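Local coordinates for minor fimbrium subunit Mfa5 (PDB 6TO1), which is an accessory subunit of the minor fimbriae, filamentous surface pili that mediate biofilm formation and adhesion to host cells and other oral bacteria, at residues 254-257 with 262-265; 289-294 with 323-328; 421-426 with 443-448. All blocks are in the same frame, centred on the assembly; numbering follows the deposited sequence.

Contact 1: residues 254-257 with 262-265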
ATOM      1  N   GLY A 254     -28.203  41.307 -12.576  1.00 20.77           N
ATOM      2  CA  GLY A 254     -29.429  41.064 -13.296  1.00 18.73           C
ATOM      3  C   GLY A 254     -29.433  39.747 -14.066  1.00 16.92           C
ATOM      4  O   GLY A 254     -28.475  38.983 -14.054  1.00 17.69           O
ATOM      5  N   GLU A 255     -30.543  39.533 -14.776  1.00 21.07           N
ATOM      6  CA  GLU A 255     -30.757  38.341 -15.589  1.00 19.74           C
ATOM      7  C   GLU A 255     -29.545  38.044 -16.461  1.00 25.58           C
ATOM      8  O   GLU A 255     -28.963  38.944 -17.080  1.00 21.41           O
ATOM      9  CB  GLU A 255     -32.015  38.530 -16.463  1.00 27.24           C
ATOM     10  CG  GLU A 255     -33.347  38.462 -15.715  1.00 22.91           C
ATOM     11  CD  GLU A 255     -34.580  38.704 -16.583  1.00 20.54           C
ATOM     12  OE1 GLU A 255     -34.459  39.274 -17.702  1.00 23.58           O
ATOM     13  OE2 GLU A 255     -35.682  38.335 -16.148  1.00 21.82           O
ATOM     14  N   THR A 256     -29.152  36.770 -16.485  1.00 20.64           N
ATOM     15  CA  THR A 256     -28.027  36.331 -17.285  1.00 26.26           C
ATOM     16  C   THR A 256     -28.416  36.059 -18.723  1.00 22.68           C
ATOM     17  O   THR A 256     -27.536  35.982 -19.580  1.00 26.26           O
ATOM     18  CB  THR A 256     -27.413  35.033 -16.738  1.00 24.08           C
ATOM     19  OG1 THR A 256     -28.330  33.937 -16.901  1.00 23.00           O
ATOM     20  CG2 THR A 256     -27.023  35.195 -15.250  1.00 22.00           C
ATOM     21  N   GLY A 257     -29.697  35.858 -18.988  1.00 19.24           N
ATOM     22  CA  GLY A 257     -30.150  35.381 -20.276  1.00 26.40           C
ATOM     23  C   GLY A 257     -30.237  33.877 -20.390  1.00 26.26           C
ATOM     24  O   GLY A 257     -30.778  33.374 -21.383  1.00 25.95           O
ATOM     25  N   PRO A 262     -30.180  30.129 -11.622  1.00 18.15           N
ATOM     26  CA  PRO A 262     -30.949  30.560 -10.436  1.00 18.20           C
ATOM     27  C   PRO A 262     -31.328  32.044 -10.451  1.00 16.72           C
ATOM     28  O   PRO A 262     -32.418  32.410 -10.000  1.00 15.59           O
ATOM     29  CB  PRO A 262     -29.994  30.211  -9.282  1.00 16.33           C
ATOM     30  CG  PRO A 262     -29.265  28.970  -9.761  1.00 19.57           C
ATOM     31  CD  PRO A 262     -29.033  29.259 -11.271  1.00 19.65           C
ATOM     32  N   ILE A 263     -30.456  32.905 -10.970  1.00 16.40           N
ATOM     33  CA  ILE A 263     -30.777  34.333 -11.064  1.00 16.28           C
ATOM     34  C   ILE A 263     -32.047  34.529 -11.890  1.00 20.78           C
ATOM     35  O   ILE A 263     -33.020  35.149 -11.447  1.00 16.68           O
ATOM     36  CB  ILE A 263     -29.589  35.104 -11.677  1.00 16.32           C
ATOM     37  CG1 ILE A 263     -28.385  35.094 -10.720  1.00 17.27           C
ATOM     38  CG2 ILE A 263     -30.012  36.530 -12.052  1.00 16.86           C
ATOM     39  CD1 ILE A 263     -27.023  35.293 -11.383  1.00 22.19           C
ATOM     40  N   ASP A 264     -32.032  34.018 -13.128  1.00 19.34           N
ATOM     41  CA  ASP A 264     -33.155  34.187 -14.030  1.00 20.08           C
ATOM     42  C   ASP A 264     -34.383  33.483 -13.488  1.00 18.37           C
ATOM     43  O   ASP A 264     -35.497  33.985 -13.614  1.00 17.79           O
ATOM     44  CB  ASP A 264     -32.786  33.658 -15.422  1.00 20.62           C
ATOM     45  CG  ASP A 264     -31.599  34.402 -16.046  1.00 20.91           C
ATOM     46  OD1 ASP A 264     -30.540  34.476 -15.397  1.00 18.75           O
ATOM     47  OD2 ASP A 264     -31.738  34.932 -17.194  1.00 23.46           O
ATOM     48  N   LEU A 265     -34.194  32.317 -12.873  1.00 18.13           N
ATOM     49  CA  LEU A 265     -35.316  31.570 -12.330  1.00 15.31           C
ATOM     50  C   LEU A 265     -35.999  32.316 -11.199  1.00 16.18           C
ATOM     51  O   LEU A 265     -37.231  32.316 -11.105  1.00 19.76           O
ATOM     52  CB  LEU A 265     -34.843  30.206 -11.827  1.00 18.11           C
ATOM     53  CG  LEU A 265     -34.534  29.183 -12.913  1.00 16.50           C
ATOM     54  CD1 LEU A 265     -33.807  27.979 -12.285  1.00 19.57           C
ATOM     55  CD2 LEU A 265     -35.817  28.766 -13.619  1.00 17.34           C
TER
HETATM   56  O   HOH W   1     -36.073  35.728 -15.704  1.00 21.16           O
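With chi1 at -61°, D264 swings its CG anti to its own carbonyl carbon, which carries the carboxylate off the helix to the backbone N-H groups of T256 and G257; on the other side T256 sets OG1 between its backbone N and carbonyl carbon (chi1 68°), where the hydroxyl can reach the same carboxylate. Three bonds result. OD1 of D264 takes two of them: the backbone N of T256 lies 2.9 Å from it on the syn side, somewhat out of the carboxylate plane, and OG1 of T256 donates to it over 2.7 Å from the opposite face, well out of that plane. The same OG1 is also hydrogen-bonded to the backbone N of N258, within the loop. OD2 of D264 accepts from the backbone N of G257 at 2.9 Å through its syn lone pair, in a more bent bond with an N-H...O angle of 136°. Gripped at both oxygens, the buried carboxylate cannot easily turn about its CB-CG bond, and the donors should favour its charged form. The neighbouring E255 runs extended past this site, its CB 3.7 Å from OD2 of D264. Its OE2 is hydrogen-bonded to ND1 of H293 and accepts from a water that bridges to the backbone O of D264, so the loop is tied to the helix's main chain as well. I263 adds van der Waals packing: CG2 sits 3.5 Å from the carbonyl O of G254, and CD1 touches CG2 of T256 at 3.9 Å. The contact thus folds the loop following strand 252-253 back onto the first turn of helix 262-272. OD2 of D261 accepts from the backbone N of I263 near the helix start, while P262 and L265 pack on helix 369-378.

Contact 2: residues 289-294 with 323-328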
ATOM      1  N   ASN A 289     -41.386  47.018  -2.840  1.00 21.43           N
ATOM      2  CA  ASN A 289     -41.500  47.050  -4.289  1.00 20.42           C
ATOM      3  C   ASN A 289     -41.199  45.660  -4.842  1.00 26.95           C
ATOM      4  O   ASN A 289     -40.316  44.960  -4.337  1.00 23.12           O
ATOM      5  CB  ASN A 289     -40.536  48.070  -4.871  1.00 20.78           C
ATOM      6  CG  ASN A 289     -41.039  49.484  -4.675  1.00 30.81           C
ATOM      7  OD1 ASN A 289     -41.972  49.911  -5.331  1.00 31.06           O
ATOM      8  ND2 ASN A 289     -40.418  50.210  -3.774  1.00 34.17           N
ATOM      9  N   TYR A 290     -41.933  45.259  -5.880  1.00 22.85           N
ATOM     10  CA  TYR A 290     -41.781  43.907  -6.409  1.00 20.04           C
ATOM     11  C   TYR A 290     -40.965  43.879  -7.699  1.00 26.07           C
ATOM     12  O   TYR A 290     -40.881  44.875  -8.427  1.00 22.86           O
ATOM     13  CB  TYR A 290     -43.168  43.295  -6.634  1.00 22.57           C
ATOM     14  CG  TYR A 290     -43.843  42.920  -5.339  1.00 24.16           C
ATOM     15  CD1 TYR A 290     -43.642  41.676  -4.762  1.00 24.42           C
ATOM     16  CD2 TYR A 290     -44.658  43.827  -4.667  1.00 30.42           C
ATOM     17  CE1 TYR A 290     -44.231  41.339  -3.552  1.00 23.33           C
ATOM     18  CE2 TYR A 290     -45.261  43.487  -3.474  1.00 29.01           C
ATOM     19  CZ  TYR A 290     -45.047  42.254  -2.923  1.00 25.59           C
ATOM     20  OH  TYR A 290     -45.625  41.912  -1.731  1.00 24.63           O
ATOM     21  N   PRO A 291     -40.312  42.755  -7.984  1.00 17.15           N
ATOM     22  CA  PRO A 291     -39.328  42.721  -9.072  1.00 18.44           C
ATOM     23  C   PRO A 291     -39.945  42.616 -10.460  1.00 19.87           C
ATOM     24  O   PRO A 291     -41.067  42.146 -10.654  1.00 21.08           O
ATOM     25  CB  PRO A 291     -38.494  41.471  -8.770  1.00 20.65           C
ATOM     26  CG  PRO A 291     -39.359  40.639  -7.903  1.00 22.91           C
ATOM     27  CD  PRO A 291     -40.223  41.565  -7.122  1.00 20.65           C
ATOM     28  N   THR A 292     -39.165  43.087 -11.418  1.00 21.37           N
ATOM     29  CA  THR A 292     -39.436  42.985 -12.840  1.00 23.41           C
ATOM     30  C   THR A 292     -38.226  42.359 -13.516  1.00 21.14           C
ATOM     31  O   THR A 292     -37.215  42.045 -12.875  1.00 18.83           O
ATOM     32  CB  THR A 292     -39.719  44.366 -13.447  1.00 21.37           C
ATOM     33  OG1 THR A 292     -38.498  45.123 -13.460  1.00 21.35           O
ATOM     34  CG2 THR A 292     -40.788  45.090 -12.671  1.00 23.17           C
ATOM     35  N   HIS A 293     -38.307  42.191 -14.851  1.00 18.41           N
ATOM     36  CA  HIS A 293     -37.176  41.599 -15.551  1.00 21.48           C
ATOM     37  C   HIS A 293     -35.903  42.424 -15.427  1.00 22.62           C
ATOM     38  O   HIS A 293     -34.807  41.893 -15.664  1.00 24.75           O
ATOM     39  CB  HIS A 293     -37.520  41.393 -17.035  1.00 23.67           C
ATOM     40  CG  HIS A 293     -38.416  40.222 -17.283  1.00 27.54           C
ATOM     41  ND1 HIS A 293     -38.035  38.926 -17.012  1.00 22.69           N
ATOM     42  CD2 HIS A 293     -39.680  40.152 -17.763  1.00 28.91           C
ATOM     43  CE1 HIS A 293     -39.030  38.108 -17.301  1.00 28.00           C
ATOM     44  NE2 HIS A 293     -40.034  38.825 -17.773  1.00 29.51           N
ATOM     45  N   SER A 294     -36.006  43.702 -15.081  1.00 17.64           N
ATOM     46  CA  SER A 294     -34.838  44.567 -14.953  1.00 21.33           C
ATOM     47  C   SER A 294     -34.279  44.619 -13.533  1.00 20.23           C
ATOM     48  O   SER A 294     -33.252  45.260 -13.310  1.00 21.09           O
ATOM     49  CB  SER A 294     -35.192  45.989 -15.403  1.00 26.34           C
ATOM     50  OG  SER A 294     -35.554  45.969 -16.777  1.00 27.70           O
ATOM     51  N   GLY A 323     -37.034  35.686   3.048  1.00 18.33           N
ATOM     52  CA  GLY A 323     -37.679  35.117   1.880  1.00 17.26           C
ATOM     53  C   GLY A 323     -36.660  34.682   0.836  1.00 17.81           C
ATOM     54  O   GLY A 323     -35.465  34.927   0.959  1.00 20.33           O
ATOM     55  N   ALA A 324     -37.175  34.019  -0.208  1.00 18.17           N
ATOM     56  CA  ALA A 324     -36.347  33.661  -1.363  1.00 14.94           C
ATOM     57  C   ALA A 324     -35.693  34.886  -1.974  1.00 17.69           C
ATOM     58  O   ALA A 324     -34.572  34.800  -2.496  1.00 18.83           O
ATOM     59  CB  ALA A 324     -37.192  32.942  -2.409  1.00 19.24           C
ATOM     60  N   LEU A 325     -36.366  36.035  -1.898  1.00 18.68           N
ATOM     61  CA  LEU A 325     -35.786  37.333  -2.222  1.00 18.45           C
ATOM     62  C   LEU A 325     -36.084  38.271  -1.063  1.00 17.38           C
ATOM     63  O   LEU A 325     -37.213  38.286  -0.548  1.00 19.43           O
ATOM     64  CB  LEU A 325     -36.347  37.908  -3.510  1.00 17.91           C
ATOM     65  CG  LEU A 325     -35.941  37.206  -4.807  1.00 17.46           C
ATOM     66  CD1 LEU A 325     -36.694  37.888  -5.947  1.00 22.58           C
ATOM     67  CD2 LEU A 325     -34.449  37.203  -5.011  1.00 16.98           C
ATOM     68  N   VAL A 326     -35.082  39.041  -0.639  1.00 17.12           N
ATOM     69  CA  VAL A 326     -35.256  40.014   0.437  1.00 16.24           C
ATOM     70  C   VAL A 326     -35.012  41.408  -0.128  1.00 18.76           C
ATOM     71  O   VAL A 326     -33.887  41.775  -0.497  1.00 18.66           O
ATOM     72  CB  VAL A 326     -34.345  39.732   1.629  1.00 17.91           C
ATOM     73  CG1 VAL A 326     -34.706  40.695   2.811  1.00 17.62           C
ATOM     74  CG2 VAL A 326     -34.485  38.311   2.100  1.00 18.99           C
ATOM     75  N   TYR A 327     -36.071  42.196  -0.179  1.00 20.57           N
ATOM     76  CA  TYR A 327     -36.008  43.550  -0.704  1.00 16.81           C
ATOM     77  C   TYR A 327     -35.033  44.409   0.087  1.00 17.40           C
ATOM     78  O   TYR A 327     -34.998  44.352   1.316  1.00 19.76           O
ATOM     79  CB  TYR A 327     -37.429  44.132  -0.649  1.00 19.18           C
ATOM     80  CG  TYR A 327     -37.587  45.532  -1.141  1.00 17.85           C
ATOM     81  CD1 TYR A 327     -37.072  45.927  -2.359  1.00 19.46           C
ATOM     82  CD2 TYR A 327     -38.296  46.469  -0.376  1.00 22.31           C
ATOM     83  CE1 TYR A 327     -37.231  47.242  -2.802  1.00 25.78           C
ATOM     84  CE2 TYR A 327     -38.462  47.761  -0.809  1.00 26.18           C
ATOM     85  CZ  TYR A 327     -37.932  48.139  -2.023  1.00 28.49           C
ATOM     86  OH  TYR A 327     -38.114  49.432  -2.437  1.00 30.92           O
ATOM     87  N   GLU A 328     -34.219  45.184  -0.637  1.00 18.64           N
ATOM     88  CA  GLU A 328     -33.256  46.134  -0.078  1.00 19.61           C
ATOM     89  C   GLU A 328     -33.789  47.539  -0.379  1.00 19.45           C
ATOM     90  O   GLU A 328     -33.587  48.068  -1.486  1.00 20.02           O
ATOM     91  CB  GLU A 328     -31.866  45.926  -0.689  1.00 22.71           C
ATOM     92  CG  GLU A 328     -30.814  46.949  -0.272  1.00 19.70           C
ATOM     93  CD  GLU A 328     -30.799  47.227   1.221  1.00 26.65           C
ATOM     94  OE1 GLU A 328     -30.059  46.542   1.970  1.00 23.80           O
ATOM     95  OE2 GLU A 328     -31.544  48.135   1.653  1.00 23.43           O
TER
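N289 and Y327 meet through one nearly straight hydrogen bond, from ND2 of N289 to OH of Y327, 2.8 Å long with an N-H...O angle of 168°. The phenol oxygen lies almost in the plane of the amide, as suits an NH2 donor, while the amide itself stands steeply to the ring, the two planes 72° apart. Both side chains are set for this. In Y327 the ring is thrown out anti to the backbone N (chi1 180°), reaching from the strand toward the loop; N289 turns CG back beside its own N, which brings the amide to the hydroxyl end of the ring and CB to 3.7 Å from OH of Y327. The backbone N of N289 rides over one face of the ring, displaced toward the rim and 3.6 Å from CE2 of Y327. F318 meets the same ring edge-to-face.

Further along, the contact turns apolar and looser, CG of P291 resting 4.3 Å from CD1 of L325. Both residues also pack on Y337 and on helix 262-272. Beyond P291 the chain makes an ST turn, OG1 of T292 accepting from the backbone N of S294. Strand 326-327 edges a small mixed sheet that falls in the chain between strands 227-234 and 357-362 of the central sheet, consistent with an insertion in the von Willebrand factor A-type fold; the bound calcium lies about 10 Å from the Y327 side chain.

Contact 3: residues 421-426 with 443-448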
ATOM      1  N   PHE A 421      28.336 -21.381  -2.424  1.00 22.92           N
ATOM      2  CA  PHE A 421      27.013 -21.785  -2.889  1.00 23.81           C
ATOM      3  C   PHE A 421      26.798 -21.378  -4.334  1.00 25.90           C
ATOM      4  O   PHE A 421      27.248 -20.320  -4.776  1.00 25.93           O
ATOM      5  CB  PHE A 421      25.945 -21.195  -1.950  1.00 22.06           C
ATOM      6  CG  PHE A 421      26.117 -21.657  -0.550  1.00 23.15           C
ATOM      7  CD1 PHE A 421      25.589 -22.871  -0.138  1.00 20.84           C
ATOM      8  CD2 PHE A 421      26.898 -20.934   0.330  1.00 24.93           C
ATOM      9  CE1 PHE A 421      25.812 -23.337   1.129  1.00 22.21           C
ATOM     10  CE2 PHE A 421      27.125 -21.390   1.609  1.00 26.96           C
ATOM     11  CZ  PHE A 421      26.571 -22.585   2.018  1.00 24.00           C
ATOM     12  N   ILE A 422      26.143 -22.259  -5.079  1.00 20.31           N
ATOM     13  CA  ILE A 422      25.802 -21.997  -6.469  1.00 23.71           C
ATOM     14  C   ILE A 422      24.305 -22.172  -6.657  1.00 19.97           C
ATOM     15  O   ILE A 422      23.648 -22.920  -5.927  1.00 23.92           O
ATOM     16  CB  ILE A 422      26.591 -22.918  -7.405  1.00 26.72           C
ATOM     17  CG1 ILE A 422      26.247 -24.364  -7.119  1.00 27.74           C
ATOM     18  CG2 ILE A 422      28.097 -22.731  -7.201  1.00 28.47           C
ATOM     19  CD1 ILE A 422      27.107 -25.343  -7.937  1.00 49.63           C
ATOM     20  N   VAL A 423      23.769 -21.440  -7.616  1.00 22.61           N
ATOM     21  CA  VAL A 423      22.345 -21.433  -7.883  1.00 27.76           C
ATOM     22  C   VAL A 423      22.062 -22.495  -8.928  1.00 27.91           C
ATOM     23  O   VAL A 423      22.674 -22.506  -9.999  1.00 27.18           O
ATOM     24  CB  VAL A 423      21.864 -20.050  -8.352  1.00 28.73           C
ATOM     25  CG1 VAL A 423      20.357 -20.089  -8.559  1.00 21.95           C
ATOM     26  CG2 VAL A 423      22.209 -18.982  -7.340  1.00 22.68           C
ATOM     27  N   LYS A 424      21.147 -23.396  -8.606  1.00 23.56           N
ATOM     28  CA  LYS A 424      20.793 -24.478  -9.514  1.00 32.75           C
ATOM     29  C   LYS A 424      20.403 -23.912 -10.869  1.00 31.34           C
ATOM     30  O   LYS A 424      19.621 -22.965 -10.958  1.00 27.59           O
ATOM     31  CB  LYS A 424      19.648 -25.283  -8.900  1.00 32.79           C
ATOM     32  CG  LYS A 424      19.194 -26.486  -9.730  1.00 36.72           C
ATOM     33  CD  LYS A 424      18.108 -27.253  -9.004  1.00 40.82           C
ATOM     34  CE  LYS A 424      17.610 -28.466  -9.805  1.00 44.77           C
ATOM     35  NZ  LYS A 424      18.691 -29.456 -10.014  1.00 60.75           N
ATOM     36  N   ASN A 425      21.031 -24.450 -11.910  1.00 29.54           N
ATOM     37  CA  ASN A 425      20.707 -24.277 -13.325  1.00 33.82           C
ATOM     38  C   ASN A 425      21.085 -22.926 -13.898  1.00 38.69           C
ATOM     39  O   ASN A 425      20.715 -22.628 -15.040  1.00 38.54           O
ATOM     40  CB  ASN A 425      19.224 -24.529 -13.611  1.00 35.61           C
ATOM     41  CG  ASN A 425      18.847 -25.987 -13.472  1.00 45.36           C
ATOM     42  OD1 ASN A 425      19.697 -26.868 -13.595  1.00 42.66           O
ATOM     43  ND2 ASN A 425      17.579 -26.248 -13.183  1.00 49.18           N
ATOM     44  N   LEU A 426      21.818 -22.099 -13.165  1.00 32.16           N
ATOM     45  CA  LEU A 426      22.226 -20.795 -13.678  1.00 32.59           C
ATOM     46  C   LEU A 426      23.666 -20.938 -14.171  1.00 43.93           C
ATOM     47  O   LEU A 426      24.612 -20.971 -13.378  1.00 41.57           O
ATOM     48  CB  LEU A 426      22.084 -19.707 -12.622  1.00 35.01           C
ATOM     49  CG  LEU A 426      20.677 -19.533 -12.052  1.00 27.40           C
ATOM     50  CD1 LEU A 426      20.556 -18.130 -11.405  1.00 27.60           C
ATOM     51  CD2 LEU A 426      19.565 -19.734 -13.058  1.00 33.51           C
ATOM     52  N   VAL A 443      13.983 -11.283 -13.500  1.00 25.63           N
ATOM     53  CA  VAL A 443      15.225 -11.477 -12.770  1.00 23.04           C
ATOM     54  C   VAL A 443      16.379 -11.671 -13.746  1.00 27.19           C
ATOM     55  O   VAL A 443      16.285 -12.467 -14.685  1.00 27.63           O
ATOM     56  CB  VAL A 443      15.138 -12.672 -11.804  1.00 22.47           C
ATOM     57  CG1 VAL A 443      16.445 -12.781 -11.011  1.00 26.24           C
ATOM     58  CG2 VAL A 443      13.924 -12.543 -10.873  1.00 30.45           C
ATOM     59  N   HIS A 444      17.457 -10.939 -13.514  1.00 25.78           N
ATOM     60  CA  HIS A 444      18.703 -11.022 -14.253  1.00 30.99           C
ATOM     61  C   HIS A 444      19.777 -11.630 -13.356  1.00 28.79           C
ATOM     62  O   HIS A 444      19.803 -11.395 -12.151  1.00 25.43           O
ATOM     63  CB  HIS A 444      19.152  -9.633 -14.690  1.00 26.84           C
ATOM     64  CG  HIS A 444      20.474  -9.614 -15.375  1.00 32.45           C
ATOM     65  ND1 HIS A 444      20.609  -9.841 -16.730  1.00 32.32           N
ATOM     66  CD2 HIS A 444      21.721  -9.393 -14.900  1.00 32.53           C
ATOM     67  CE1 HIS A 444      21.888  -9.766 -17.056  1.00 31.76           C
ATOM     68  NE2 HIS A 444      22.582  -9.490 -15.967  1.00 36.19           N
ATOM     69  N   TYR A 445      20.669 -12.407 -13.955  1.00 25.03           N
ATOM     70  CA  TYR A 445      21.762 -13.043 -13.237  1.00 23.52           C
ATOM     71  C   TYR A 445      23.066 -12.673 -13.918  1.00 27.51           C
ATOM     72  O   TYR A 445      23.164 -12.732 -15.151  1.00 33.80           O
ATOM     73  CB  TYR A 445      21.593 -14.559 -13.210  1.00 26.08           C
ATOM     74  CG  TYR A 445      22.612 -15.270 -12.344  1.00 29.08           C
ATOM     75  CD1 TYR A 445      22.657 -15.059 -10.979  1.00 29.76           C
ATOM     76  CD2 TYR A 445      23.532 -16.156 -12.902  1.00 41.86           C
ATOM     77  CE1 TYR A 445      23.580 -15.700 -10.184  1.00 35.40           C
ATOM     78  CE2 TYR A 445      24.462 -16.803 -12.114  1.00 39.25           C
ATOM     79  CZ  TYR A 445      24.475 -16.578 -10.758  1.00 42.49           C
ATOM     80  OH  TYR A 445      25.395 -17.221  -9.961  1.00 47.98           O
ATOM     81  N   ASP A 446      24.040 -12.254 -13.132  1.00 25.98           N
ATOM     82  CA  ASP A 446      25.402 -12.094 -13.620  1.00 33.16           C
ATOM     83  C   ASP A 446      26.260 -13.230 -13.072  1.00 38.54           C
ATOM     84  O   ASP A 446      26.465 -13.327 -11.861  1.00 31.73           O
ATOM     85  CB  ASP A 446      25.985 -10.746 -13.222  1.00 25.89           C
ATOM     86  CG  ASP A 446      27.367 -10.528 -13.816  1.00 43.37           C
ATOM     87  OD1 ASP A 446      27.460 -10.201 -15.012  1.00 47.36           O
ATOM     88  OD2 ASP A 446      28.361 -10.708 -13.095  1.00 48.72           O
ATOM     89  N   VAL A 447      26.802 -14.053 -13.975  1.00 34.67           N
ATOM     90  CA  VAL A 447      27.568 -15.228 -13.566  1.00 37.08           C
ATOM     91  C   VAL A 447      28.819 -14.820 -12.787  1.00 31.54           C
ATOM     92  O   VAL A 447      29.201 -15.470 -11.807  1.00 37.33           O
ATOM     93  CB  VAL A 447      27.941 -16.074 -14.803  1.00 41.54           C
ATOM     94  CG1 VAL A 447      28.736 -15.232 -15.804  1.00 52.52           C
ATOM     95  CG2 VAL A 447      28.738 -17.283 -14.388  1.00 54.82           C
ATOM     96  N   SER A 448      29.500 -13.758 -13.218  1.00 34.25           N
ATOM     97  CA  SER A 448      30.818 -13.488 -12.647  1.00 36.11           C
ATOM     98  C   SER A 448      30.730 -12.965 -11.224  1.00 40.29           C
ATOM     99  O   SER A 448      31.603 -13.265 -10.405  1.00 39.26           O
ATOM    100  CB  SER A 448      31.579 -12.505 -13.533  1.00 50.44           C
ATOM    101  OG  SER A 448      30.777 -11.376 -13.836  1.00 57.65           O
TER
HETATM  102  O   HOH W   2      25.728 -19.605  -9.017  1.00 29.56           O
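This is apolar packing between the two layers of a beta-sandwich-like domain: strand 421-423, which leads into a turn, belongs to one antiparallel sheet, strand 442-446 to the other, and Y445 points from its strand toward the opposite layer. The central piece is a CH-pi contact. L426 lays CD1 over one face of the Y445 ring, 3.7 Å from the ring centroid and only 14° off the normal, with CB of the same leucine 3.8 Å from CD2 of Y445. Because Y445 carries its CG anti to the backbone N (chi1 -173°), the ring projects toward L426, which covers that face. The leucine is presented by a type II beta turn from V423 to L426, whose closing bond, from N of L426 to O of V423, is weak.

L452 of strand 451-455 packs against both L426 and Y445, so the pair is closed in from the neighbouring strand. V423 approaches the far end of the ring more loosely, its CG2 4.5 Å from OH of Y445, and also touches Y469 of strand 463-473. The hydroxyl of buried Y445 is met by a water that bridges the two segments, 2.6 Å from OH of Y445 and accepting from the backbone N of V423 over 3.0 Å.

Along the chain the three contacts come strictly in series; none nests in or crosses another. Contact 1 closes a short loop, with only four residues between its segments, at the entry to helix 262-272. Contact 2 closes a longer one, taking in 28 residues that include strand 296-298, and ties a loop to strand 326-327. The two adjoin, centres 13 Å apart, and are joined directly by E255 of the first and H293 of the second. Contact 3, enclosing 16 residues, lies on the opposite side of the chain's centre, about 76 Å from contact 1 between centres, and joins sheets of a separate beta-rich region.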